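Local structure of CDP-glucose 4,6-dehydratase (Salmonella enterica subsp. enterica serovar Typhi, 1WVG) at residues G22-L27 and I344-E349; G64-R67 and K71-S74; K134-R139 and Y145-P150; I211-S214 and N218-V221. The protein catalyses the NAD-dependent loss of water from CDP-D-glucose to give CDP-4-dehydro-6-deoxy-D-glucose, an early step in making the CDP-3,6-dideoxy-D-mannose of the lipopolysaccharide O antigen. All coordinates share one frame; numbering follows the deposited sequence.

Interaction 1 (G22-L27 and I344-E349); sequences GSWLSL and ICSKRE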
# COMPACT_ATOMS: atom_id res chain seq x y z
N GLY A 22 24.36 -13.33 -21.92
CA GLY A 22 24.05 -14.12 -23.10
C GLY A 22 25.03 -15.21 -23.39
O GLY A 22 24.67 -16.36 -23.69
N SER A 23 26.30 -14.81 -23.32
CA SER A 23 27.39 -15.72 -23.60
C SER A 23 27.42 -16.84 -22.62
O SER A 23 27.61 -18.01 -22.96
CB SER A 23 28.71 -15.00 -23.55
OG SER A 23 28.80 -14.19 -24.68
N TRP A 24 27.26 -16.49 -21.36
CA TRP A 24 27.28 -17.52 -20.34
C TRP A 24 26.08 -18.44 -20.51
O TRP A 24 26.16 -19.68 -20.37
CB TRP A 24 27.32 -16.91 -18.94
CG TRP A 24 28.67 -16.47 -18.44
CD1 TRP A 24 29.11 -15.19 -18.34
CD2 TRP A 24 29.71 -17.29 -17.89
NE1 TRP A 24 30.38 -15.14 -17.78
CE2 TRP A 24 30.77 -16.42 -17.48
CE3 TRP A 24 29.88 -18.66 -17.76
CZ2 TRP A 24 31.96 -16.91 -16.90
CZ3 TRP A 24 31.05 -19.13 -17.18
CH2 TRP A 24 32.08 -18.28 -16.74
N LEU A 25 24.97 -17.81 -20.82
CA LEU A 25 23.77 -18.61 -21.02
C LEU A 25 23.91 -19.51 -22.24
O LEU A 25 23.64 -20.73 -22.20
CB LEU A 25 22.49 -17.74 -21.17
CG LEU A 25 21.22 -18.59 -21.30
CD1 LEU A 25 21.05 -19.50 -20.08
CD2 LEU A 25 20.00 -17.71 -21.48
N SER A 26 24.30 -18.90 -23.34
CA SER A 26 24.43 -19.73 -24.55
C SER A 26 25.39 -20.91 -24.38
O SER A 26 25.16 -22.06 -24.79
CB SER A 26 24.81 -18.85 -25.73
OG SER A 26 23.89 -17.79 -25.83
N LEU A 27 26.49 -20.60 -23.74
CA LEU A 27 27.45 -21.61 -23.46
C LEU A 27 26.83 -22.73 -22.63
O LEU A 27 26.89 -23.92 -22.98
CB LEU A 27 28.56 -20.96 -22.67
CG LEU A 27 29.68 -21.94 -22.46
CD1 LEU A 27 30.11 -22.46 -23.82
CD2 LEU A 27 30.85 -21.19 -21.84
N ILE A 344 37.67 -23.50 -21.73
CA ILE A 344 37.81 -24.58 -20.80
C ILE A 344 37.58 -24.14 -19.35
O ILE A 344 36.92 -24.80 -18.56
CB ILE A 344 39.10 -25.31 -21.08
CG1 ILE A 344 38.85 -26.15 -22.33
CG2 ILE A 344 39.43 -26.19 -19.88
CD1 ILE A 344 37.37 -26.07 -22.76
N CYS A 345 38.08 -22.98 -18.98
CA CYS A 345 37.84 -22.48 -17.62
C CYS A 345 36.35 -22.24 -17.39
O CYS A 345 35.79 -22.64 -16.38
CB CYS A 345 38.56 -21.13 -17.43
SG CYS A 345 40.35 -21.41 -17.42
N SER A 346 35.74 -21.54 -18.37
CA SER A 346 34.34 -21.21 -18.36
C SER A 346 33.55 -22.50 -18.26
O SER A 346 32.69 -22.64 -17.41
CB SER A 346 33.93 -20.30 -19.51
OG SER A 346 34.71 -19.09 -19.45
N LYS A 347 33.86 -23.49 -19.08
CA LYS A 347 33.13 -24.76 -18.96
C LYS A 347 33.27 -25.33 -17.57
O LYS A 347 32.35 -25.93 -16.99
CB LYS A 347 33.57 -25.81 -19.98
CG LYS A 347 33.17 -25.50 -21.42
CD LYS A 347 32.98 -26.74 -22.29
CE LYS A 347 33.53 -26.60 -23.71
NZ LYS A 347 33.01 -27.60 -24.67
N ARG A 348 34.45 -25.13 -17.00
CA ARG A 348 34.65 -25.63 -15.67
C ARG A 348 33.76 -24.95 -14.61
O ARG A 348 33.25 -25.55 -13.66
CB ARG A 348 36.12 -25.57 -15.27
CG ARG A 348 36.48 -26.75 -14.36
CD ARG A 348 37.87 -26.71 -13.73
NE ARG A 348 37.85 -27.25 -12.38
CZ ARG A 348 38.69 -26.93 -11.39
NH1 ARG A 348 39.70 -26.04 -11.54
NH2 ARG A 348 38.52 -27.52 -10.21
N GLU A 349 33.60 -23.64 -14.75
CA GLU A 349 32.76 -22.97 -13.75
C GLU A 349 31.33 -23.45 -13.74
O GLU A 349 30.78 -23.65 -12.65
CB GLU A 349 32.81 -21.45 -13.77
CG GLU A 349 34.17 -20.99 -13.27
CD GLU A 349 34.03 -19.98 -12.20
OE1 GLU A 349 33.39 -18.95 -12.36
OE2 GLU A 349 34.65 -20.35 -11.11

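Interaction 2 (G64-R67 and K71-S74); sequences GDIR and KLRS. With APR (adenosine-5-diphosphoribose), chain C.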
# COMPACT_ATOMS: atom_id res chain seq x y z
N GLY A 64 21.84 -8.80 -35.62
CA GLY A 64 20.69 -7.99 -36.01
C GLY A 64 20.15 -7.10 -34.89
O GLY A 64 20.51 -7.25 -33.72
N ASP A 65 19.29 -6.17 -35.29
CA ASP A 65 18.73 -5.23 -34.36
C ASP A 65 17.35 -5.57 -33.90
O ASP A 65 16.43 -5.83 -34.72
CB ASP A 65 18.68 -3.84 -34.96
CG ASP A 65 18.54 -2.87 -33.85
OD1 ASP A 65 17.69 -2.93 -32.96
OD2 ASP A 65 19.45 -1.96 -33.96
N ILE A 66 17.22 -5.53 -32.57
CA ILE A 66 15.93 -5.84 -31.98
C ILE A 66 14.82 -4.87 -32.40
O ILE A 66 13.62 -5.15 -32.37
CB ILE A 66 16.06 -5.97 -30.48
CG1 ILE A 66 14.88 -6.79 -29.98
CG2 ILE A 66 16.11 -4.59 -29.83
CD1 ILE A 66 15.07 -8.27 -30.29
N ARG A 67 15.24 -3.70 -32.82
CA ARG A 67 14.29 -2.71 -33.25
C ARG A 67 13.77 -2.96 -34.66
O ARG A 67 12.88 -2.27 -35.15
CB ARG A 67 14.88 -1.33 -33.09
CG ARG A 67 15.16 -1.04 -31.63
CD ARG A 67 16.03 0.19 -31.46
NE ARG A 67 17.41 -0.11 -31.73
CZ ARG A 67 18.41 0.77 -31.76
NH1 ARG A 67 18.22 2.07 -31.50
NH2 ARG A 67 19.65 0.34 -32.05
N LYS A 71 12.76 -8.03 -39.47
CA LYS A 71 13.93 -8.87 -39.46
C LYS A 71 13.89 -9.83 -38.29
O LYS A 71 14.21 -11.01 -38.45
CB LYS A 71 15.19 -8.03 -39.38
CG LYS A 71 15.63 -7.52 -40.73
CD LYS A 71 17.13 -7.22 -40.76
CE LYS A 71 17.73 -6.94 -39.39
NZ LYS A 71 18.25 -8.15 -38.69
N LEU A 72 13.51 -9.33 -37.10
CA LEU A 72 13.44 -10.18 -35.91
C LEU A 72 12.47 -11.33 -36.07
O LEU A 72 12.79 -12.49 -35.81
CB LEU A 72 13.05 -9.35 -34.66
CG LEU A 72 12.75 -10.15 -33.38
CD1 LEU A 72 13.93 -11.02 -32.94
CD2 LEU A 72 12.47 -9.15 -32.25
N ARG A 73 11.26 -10.95 -36.50
CA ARG A 73 10.18 -11.91 -36.73
C ARG A 73 10.64 -13.10 -37.61
O ARG A 73 10.44 -14.30 -37.29
CB ARG A 73 8.96 -11.18 -37.33
CG ARG A 73 7.71 -12.06 -37.26
CD ARG A 73 6.74 -11.82 -38.39
NE ARG A 73 7.24 -10.78 -39.27
CZ ARG A 73 6.48 -9.80 -39.73
NH1 ARG A 73 5.19 -9.68 -39.39
NH2 ARG A 73 7.04 -8.89 -40.53
N SER A 74 11.27 -12.73 -38.73
CA SER A 74 11.79 -13.67 -39.72
C SER A 74 12.76 -14.66 -39.14
O SER A 74 12.66 -15.89 -39.32
CB SER A 74 12.41 -12.93 -40.90
OG SER A 74 11.37 -12.36 -41.67
N1 APR C . 19.42 -5.20 -30.89
C2 APR C . 19.89 -6.43 -30.57
N3 APR C . 20.67 -6.77 -29.58
C4 APR C . 20.98 -5.71 -28.81
C5 APR C . 20.58 -4.42 -28.96
C6 APR C . 19.75 -4.15 -30.09
N6 APR C . 19.21 -2.96 -30.42
N7 APR C . 21.09 -3.62 -27.95
C8 APR C . 21.81 -4.45 -27.20
N9 APR C . 21.78 -5.73 -27.68
C1' APR C . 22.44 -6.92 -27.17
C2' APR C . 23.93 -6.77 -27.22
O2' APR C . 24.40 -6.93 -28.57
C3' APR C . 24.32 -7.93 -26.30
O3' APR C . 24.25 -9.25 -26.86
O4' APR C . 22.17 -7.03 -25.81
C4' APR C . 23.25 -7.74 -25.20
C5' APR C . 23.67 -6.87 -24.05
O5' APR C . 24.69 -7.58 -23.32
PA APR C . 25.65 -6.83 -22.24
O1A APR C . 25.88 -5.36 -22.56
O2A APR C . 26.83 -7.78 -21.92
O3A APR C . 24.71 -6.82 -20.97
PB APR C . 24.37 -8.06 -19.98
O1B APR C . 25.06 -7.77 -18.68
O2B APR C . 24.57 -9.41 -20.66
O5D APR C . 22.78 -7.90 -19.91
C5D APR C . 21.97 -8.95 -20.44
O4D APR C . 20.29 -8.85 -18.61
O1D APR C . 20.63 -7.44 -16.78
C1D APR C . 19.91 -7.64 -18.03
O2D APR C . 19.49 -5.43 -19.00
C2D APR C . 20.35 -6.58 -19.02
O3D APR C . 18.69 -7.16 -20.62
C3D APR C . 20.08 -7.26 -20.35
C4D APR C . 20.54 -8.67 -20.05

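Interaction 3 (K134-R139 and Y145-P150); sequences KCYDNR and YRENEP. With CXY (cytidine-5'-diphospho-beta-D-xylose), chain D.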
# COMPACT_ATOMS: atom_id res chain seq x y z
N LYS A 134 16.26 -3.24 -11.42
CA LYS A 134 15.92 -1.83 -11.41
C LYS A 134 14.51 -1.51 -11.85
O LYS A 134 14.14 -0.34 -11.93
CB LYS A 134 16.91 -1.05 -12.26
CG LYS A 134 18.29 -1.36 -11.73
CD LYS A 134 19.25 -0.20 -11.80
CE LYS A 134 20.69 -0.69 -11.88
NZ LYS A 134 20.98 -1.75 -10.89
N CYS A 135 13.71 -2.51 -12.14
CA CYS A 135 12.33 -2.24 -12.58
C CYS A 135 11.42 -1.64 -11.50
O CYS A 135 10.42 -0.93 -11.78
CB CYS A 135 11.66 -3.50 -13.21
SG CYS A 135 11.36 -4.84 -12.02
N TYR A 136 11.75 -1.97 -10.24
CA TYR A 136 10.92 -1.51 -9.13
C TYR A 136 11.10 -0.06 -8.79
O TYR A 136 12.20 0.48 -8.77
CB TYR A 136 11.23 -2.32 -7.84
CG TYR A 136 10.94 -3.82 -7.91
CD1 TYR A 136 11.99 -4.74 -8.00
CD2 TYR A 136 9.64 -4.32 -7.86
CE1 TYR A 136 11.75 -6.12 -8.06
CE2 TYR A 136 9.38 -5.69 -7.92
CZ TYR A 136 10.44 -6.60 -8.01
OH TYR A 136 10.19 -7.96 -8.09
N ASP A 137 10.00 0.58 -8.44
CA ASP A 137 10.11 1.95 -7.98
C ASP A 137 11.04 1.88 -6.76
O ASP A 137 10.74 1.12 -5.85
CB ASP A 137 8.67 2.32 -7.54
CG ASP A 137 8.64 3.70 -6.99
OD1 ASP A 137 9.41 4.55 -7.36
OD2 ASP A 137 7.79 3.85 -6.02
N ASN A 138 12.16 2.61 -6.74
CA ASN A 138 13.11 2.54 -5.62
C ASN A 138 12.78 3.46 -4.43
O ASN A 138 12.90 4.68 -4.52
CB ASN A 138 14.57 2.65 -6.09
CG ASN A 138 15.60 2.19 -5.05
OD1 ASN A 138 15.40 2.38 -3.84
ND2 ASN A 138 16.67 1.52 -5.48
N ARG A 139 12.31 2.89 -3.31
CA ARG A 139 11.94 3.66 -2.14
C ARG A 139 13.13 3.98 -1.26
O ARG A 139 13.00 4.63 -0.21
CB ARG A 139 10.95 2.84 -1.36
CG ARG A 139 9.84 2.44 -2.30
CD ARG A 139 8.78 3.53 -2.36
NE ARG A 139 8.82 4.32 -1.13
CZ ARG A 139 7.92 4.20 -0.16
NH1 ARG A 139 6.91 3.34 -0.25
NH2 ARG A 139 8.05 4.95 0.93
N TYR A 145 12.83 -5.87 -2.46
CA TYR A 145 11.54 -5.76 -3.16
C TYR A 145 10.86 -7.09 -3.42
O TYR A 145 11.52 -8.09 -3.72
CB TYR A 145 11.65 -4.98 -4.51
CG TYR A 145 12.02 -3.57 -4.16
CD1 TYR A 145 13.36 -3.20 -4.08
CD2 TYR A 145 11.04 -2.66 -3.76
CE1 TYR A 145 13.69 -1.90 -3.70
CE2 TYR A 145 11.36 -1.35 -3.38
CZ TYR A 145 12.70 -0.98 -3.36
OH TYR A 145 13.06 0.28 -2.93
N ARG A 146 9.52 -7.07 -3.39
CA ARG A 146 8.70 -8.24 -3.63
C ARG A 146 8.16 -8.09 -5.03
O ARG A 146 8.02 -6.95 -5.46
CB ARG A 146 7.50 -8.24 -2.67
CG ARG A 146 7.86 -8.22 -1.18
CD ARG A 146 6.72 -7.73 -0.27
NE ARG A 146 7.00 -7.98 1.16
CZ ARG A 146 6.19 -7.55 2.10
NH1 ARG A 146 5.10 -6.87 1.74
NH2 ARG A 146 6.43 -7.79 3.40
N GLU A 147 7.83 -9.22 -5.69
CA GLU A 147 7.31 -9.25 -7.07
C GLU A 147 6.06 -8.46 -7.29
O GLU A 147 5.77 -8.08 -8.42
CB GLU A 147 7.05 -10.64 -7.62
CG GLU A 147 8.39 -11.38 -7.85
CD GLU A 147 8.88 -12.09 -6.61
OE1 GLU A 147 8.48 -11.83 -5.51
OE2 GLU A 147 9.80 -13.01 -6.84
N ASN A 148 5.33 -8.26 -6.20
CA ASN A 148 4.07 -7.55 -6.24
C ASN A 148 4.16 -6.04 -6.08
O ASN A 148 3.12 -5.39 -6.08
CB ASN A 148 3.01 -8.15 -5.27
CG ASN A 148 3.29 -7.83 -3.80
OD1 ASN A 148 4.32 -7.26 -3.43
ND2 ASN A 148 2.35 -8.17 -2.93
N GLU A 149 5.38 -5.48 -5.95
CA GLU A 149 5.56 -4.04 -5.78
C GLU A 149 5.58 -3.26 -7.10
O GLU A 149 5.75 -3.82 -8.19
CB GLU A 149 6.71 -3.71 -4.80
CG GLU A 149 6.35 -4.25 -3.38
CD GLU A 149 7.45 -4.09 -2.36
OE1 GLU A 149 8.42 -4.82 -2.25
OE2 GLU A 149 7.26 -3.04 -1.60
N PRO A 150 5.36 -1.96 -7.00
CA PRO A 150 5.28 -1.10 -8.16
C PRO A 150 6.54 -0.91 -8.94
O PRO A 150 7.66 -0.83 -8.43
CB PRO A 150 4.79 0.27 -7.70
CG PRO A 150 4.51 0.14 -6.21
CD PRO A 150 5.04 -1.21 -5.76
O1B CXY D . 23.73 -1.45 -10.39
PB CXY D . 24.24 -1.11 -11.78
O2B CXY D . 24.16 0.35 -12.13
O1' CXY D . 23.41 -2.00 -12.89
O3A CXY D . 25.66 -1.70 -11.62
PA CXY D . 27.14 -0.98 -11.52
O1A CXY D . 28.10 -2.11 -11.45
O2A CXY D . 27.35 -0.06 -12.66
O5D CXY D . 27.00 -0.14 -10.18
C5D CXY D . 27.06 -0.85 -8.93
C4D CXY D . 27.29 0.15 -7.82
O4D CXY D . 28.71 0.37 -7.72
C3D CXY D . 26.62 1.51 -7.94
O3D CXY D . 26.18 2.13 -6.68
C2D CXY D . 27.79 2.28 -8.59
O2D CXY D . 27.60 3.68 -8.36
C1D CXY D . 28.94 1.74 -7.77
N1 CXY D . 30.25 1.96 -8.39
C6 CXY D . 30.54 1.40 -9.63
C5 CXY D . 31.70 1.55 -10.22
C4 CXY D . 32.74 2.32 -9.62
N3 CXY D . 32.40 2.84 -8.36
C2 CXY D . 31.19 2.71 -7.71
N4 CXY D . 33.84 2.54 -10.11
O2 CXY D . 30.95 3.23 -6.61
C1' CXY D . 23.95 -3.29 -13.10
C2' CXY D . 23.82 -3.56 -14.58
C3' CXY D . 22.34 -3.51 -14.91
C4' CXY D . 21.59 -4.57 -14.09
C5' CXY D . 21.85 -4.35 -12.61
O2' CXY D . 24.49 -2.55 -15.37
O3' CXY D . 22.15 -3.84 -16.29
O4' CXY D . 20.19 -4.51 -14.38
O5' CXY D . 23.26 -4.33 -12.34
O HOH W 1 8.52 -0.55 -5.84
O HOH W 2 15.44 0.51 -1.74

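Interaction 4 (I211-S214 and N218-V221); sequences ILRS and NQQV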
# COMPACT_ATOMS: atom_id res chain seq x y z
N ILE A 211 37.03 -2.64 -11.49
CA ILE A 211 38.03 -3.05 -10.55
C ILE A 211 39.09 -3.89 -11.18
O ILE A 211 40.28 -3.70 -10.94
CB ILE A 211 37.40 -3.84 -9.44
CG1 ILE A 211 36.68 -2.91 -8.46
CG2 ILE A 211 38.53 -4.57 -8.77
CD1 ILE A 211 35.73 -3.68 -7.52
N LEU A 212 38.65 -4.85 -11.97
CA LEU A 212 39.55 -5.78 -12.64
C LEU A 212 40.54 -5.11 -13.60
O LEU A 212 41.69 -5.49 -13.73
CB LEU A 212 38.75 -6.86 -13.39
CG LEU A 212 38.17 -7.94 -12.48
CD1 LEU A 212 37.36 -9.01 -13.25
CD2 LEU A 212 39.31 -8.59 -11.70
N ARG A 213 40.06 -4.09 -14.29
CA ARG A 213 40.83 -3.35 -15.26
C ARG A 213 41.96 -2.57 -14.60
O ARG A 213 43.09 -2.58 -15.09
CB ARG A 213 39.90 -2.46 -16.10
CG ARG A 213 40.61 -1.63 -17.16
CD ARG A 213 41.23 -0.35 -16.58
NE ARG A 213 42.33 0.21 -17.40
CZ ARG A 213 43.41 0.83 -16.90
NH1 ARG A 213 43.64 0.99 -15.59
NH2 ARG A 213 44.32 1.28 -17.77
N SER A 214 41.64 -1.88 -13.48
CA SER A 214 42.61 -1.11 -12.71
C SER A 214 43.65 -2.02 -12.11
O SER A 214 44.85 -1.82 -12.22
CB SER A 214 41.92 -0.42 -11.56
OG SER A 214 40.90 0.42 -12.10
N ASN A 218 48.00 -2.29 -12.88
CA ASN A 218 48.58 -1.75 -11.66
C ASN A 218 48.19 -0.32 -11.34
O ASN A 218 49.05 0.49 -10.99
CB ASN A 218 50.08 -2.00 -11.51
CG ASN A 218 50.42 -3.47 -11.72
OD1 ASN A 218 50.34 -4.29 -10.77
ND2 ASN A 218 50.75 -3.80 -12.99
N GLN A 219 46.90 -0.03 -11.46
CA GLN A 219 46.36 1.29 -11.17
C GLN A 219 45.34 1.13 -10.06
O GLN A 219 44.90 -0.00 -9.80
CB GLN A 219 45.70 1.90 -12.42
CG GLN A 219 46.73 2.40 -13.43
CD GLN A 219 46.14 3.34 -14.46
OE1 GLN A 219 45.14 2.96 -15.12
NE2 GLN A 219 46.76 4.50 -14.62
N GLN A 220 44.98 2.24 -9.40
CA GLN A 220 43.97 2.09 -8.37
C GLN A 220 42.61 2.26 -8.99
O GLN A 220 42.47 3.02 -9.94
CB GLN A 220 44.07 2.87 -7.04
CG GLN A 220 45.39 3.55 -6.68
CD GLN A 220 45.07 4.67 -5.72
OE1 GLN A 220 44.95 5.83 -6.13
NE2 GLN A 220 44.82 4.31 -4.45
N VAL A 221 41.62 1.54 -8.50
CA VAL A 221 40.31 1.67 -9.08
C VAL A 221 39.65 2.81 -8.37
O VAL A 221 39.81 3.00 -7.15
CB VAL A 221 39.50 0.36 -9.04
CG1 VAL A 221 39.48 -0.24 -7.62
CG2 VAL A 221 38.08 0.59 -9.53

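Interaction 1 (G22-L27 and I344-E349)
Trp24 brings CH2 and CZ3 of its six-membered ring against Ser346, reaching across from helix 20-31 to helix 342-355. CH2 of Trp24 stands 3.9 Å from OG of Ser346, and CZ3 of Trp24 is equally near CB of the same serine. With CG beside the backbone N (chi1 -82°) the indole reaches over to the serine; its NE1 is hydrogen-bonded to O of Gly199. One turn on, Leu27 brings CD2 to 4.0 Å from CB of Ser346, which makes this small residue the point where both side chains converge. CB of Glu349 touches the indole more loosely, 4.4 Å from CH2 of Trp24. The short helix segments cross at -74° with axes 11.0 Å apart, a separation bridged by the large indole and the leucine on one side and a serine on the other. Leu49 of helix 49-52 also packs against both Trp24 and Ser346. The polar ends are satisfied outside the pair: OG of Ser346 bonds with Trp332 and Met342, while Glu349 forms a salt bridge with Arg328 and a bond with His234. The join between the cofactor-side helix and the C-terminal helix therefore rests on van der Waals contact, with polar groups anchored to their own surroundings.

Interaction 2 (G64-R67 and K71-S74)
Ile66 and Leu72 meet methyl to methyl, CD1 of Ile66 lying 3.4 Å from CD2 of Leu72, tighter than usual carbon contact. The two side chains run side by side and point the same way. CG of Leu72 and CG1 of Ile66 both lie anti to the backbone N; in Ile66 (chi1 -158°) this swings CG1 and CD1 back to the helix although CB itself points away from it. Beside this apolar pair, the bent chain of Lys71 carries NZ to 3.6 Å from CA of Gly64, a glycine whose bare backbone leaves room for it; NZ also makes a weak hydrogen bond with OH of Tyr39.

The other side of the loop reads the adenine of the bound adenosine-5-diphosphoribose. The backbone N of Ile66 donates to N1 of the adenine over 2.8 Å, nearly straight at 169°, and the adenine N6 donates to OD1 of Asp65 over 3.0 Å.

The carboxylate is in turn held by Arg67, whose guanidinium also lies near N6. The backbone N of Arg67 donates to OD1 of Asp65 at 2.6 Å, closing an Asx turn. The same arginine grips the carboxylate side-on: NE reaches OD1 of Asp65 at 3.1 Å, while NH2 forms a salt bridge to OD2 of Asp65 at 3.0 Å. OD1 thus accepts from three donors, and the grip should stabilise the negative charge and fix the rotation of the carboxylate. Farther out, Leu72 packs on Phe13 of strand 11-15. The loop between strand 60-63 and helix 69-79 forms the adenine-recognition edge of a Rossmann fold, as in other short-chain dehydrogenase/reductases.

Interaction 3 (K134-R139 and Y145-P150)
Tyr136 begins its contact at CB, which lies over the ring of Tyr145, 4.2 Å from the centroid, in a CH-pi contact set toward the rim. The return contact is closer: CB of Tyr145 rests over the centre of the Tyr136 ring at 3.6 Å from its centroid. The rings slide past each other in opposite directions, planes 15° apart, with hardly any overlap. SG of Cys135 covers the opposite face of Tyr136. Along the ring, CE2 of Tyr136 comes obliquely to 3.1 Å from the carbonyl O of Arg146, and at the tip OH stands 3.3 Å from CA of Glu147, its own bonds going to Asn261 and Arg192.

Tyr145 ends on the other segment, its OH accepting from the backbone N of Arg139 at 2.7 Å with a bent angle of 146°. A water also bridges that hydroxyl to OD1 of Asn138. N of Asp137 donates to O of Pro150 over 2.7 Å, and a second water donates to both carbonyls.

At the inner end, NZ of Lys134 binds O1B of the CDP-xylose diphosphate at 2.8 Å. At the outer end, Arg146 and Glu149 exchange salt bridges with their counterparts in a second subunit. They bound the type I beta turn Arg146-Glu149, part of the loop between strand 126-130 and helix 156-175 that runs from the nucleotide-sugar site to the subunit interface.

Interaction 4 (I211-S214 and N218-V221)
N of Gln219 donates to O of Ser214 over 2.8 Å, nearly straight at 168°. The bond ties the last turn of helix 207-216 to the chain that leaves it.

Outside it lies a polar pair of side chains. OE1 of Gln219 takes both terminal nitrogens of Arg213, though unequally. NH1 of Arg213 donates to OE1 of Gln219 in the carbonyl plane and on a lone pair; it is modelled at a short 2.5 Å, so its exact length is doubtful. NH2 of Arg213 adds only a weak bond to the same oxygen at 3.2 Å. The guanidinium and amide planes stand 52° apart. The oxygen is also tilted from the guanidinium plane. CG of Arg213 lies anti to the backbone N and the chain then bends at chi2, which turns its end over to the glutamine; Gln219 is extended beyond CG.

Val221 follows on the buried side. Its CB packs 3.4 Å from OG of Ser214, and CG2 of Val221 lies 3.9 Å from CG1 of Ile211, the two aliphatic chains crossing at a slant. The hydroxyl of Ser214 is bonded to the carbonyl of Asp210 one turn back, so it can lie against the valine with its polar need met. Val276 of helix 272-283 and Trp289 of strand 289-291 also pack on Val221, while Met279 of helix 272-283 covers Ile211.

This is a helix C-terminal turn: N of Gln219 bonds back to O of Ser214, five residues earlier, and Asn218 takes a positive phi (26°) before the chain enters strand 221-223, which pairs in parallel with strand 289-291. Asp210 and Ile222, adjoining the two segments, both bond the CDP-xylose, placing this turn beside the nucleotide-sugar site.

The four contacts show how chemistry follows position in one fold. Interactions 1 and 2 are buried; interactions 3 and 4 are partly buried and carry more polar bonds between their segments. Interaction 1 joins helices more than 300 residues apart in sequence, whereas the other three are local closures of neighbouring chain. Interaction 2 serves the cofactor end, with two bonds to the adenine from the loop side and an apolar pair facing the helix; interactions 3 and 4 adjoin the nucleotide sugar, and interaction 3 alone meets other subunits. None touches another: interactions 2 and 4 lie farthest apart, centres about 38 Å from each other, while 1 and 4 approach to about 10 Å between nearest atoms.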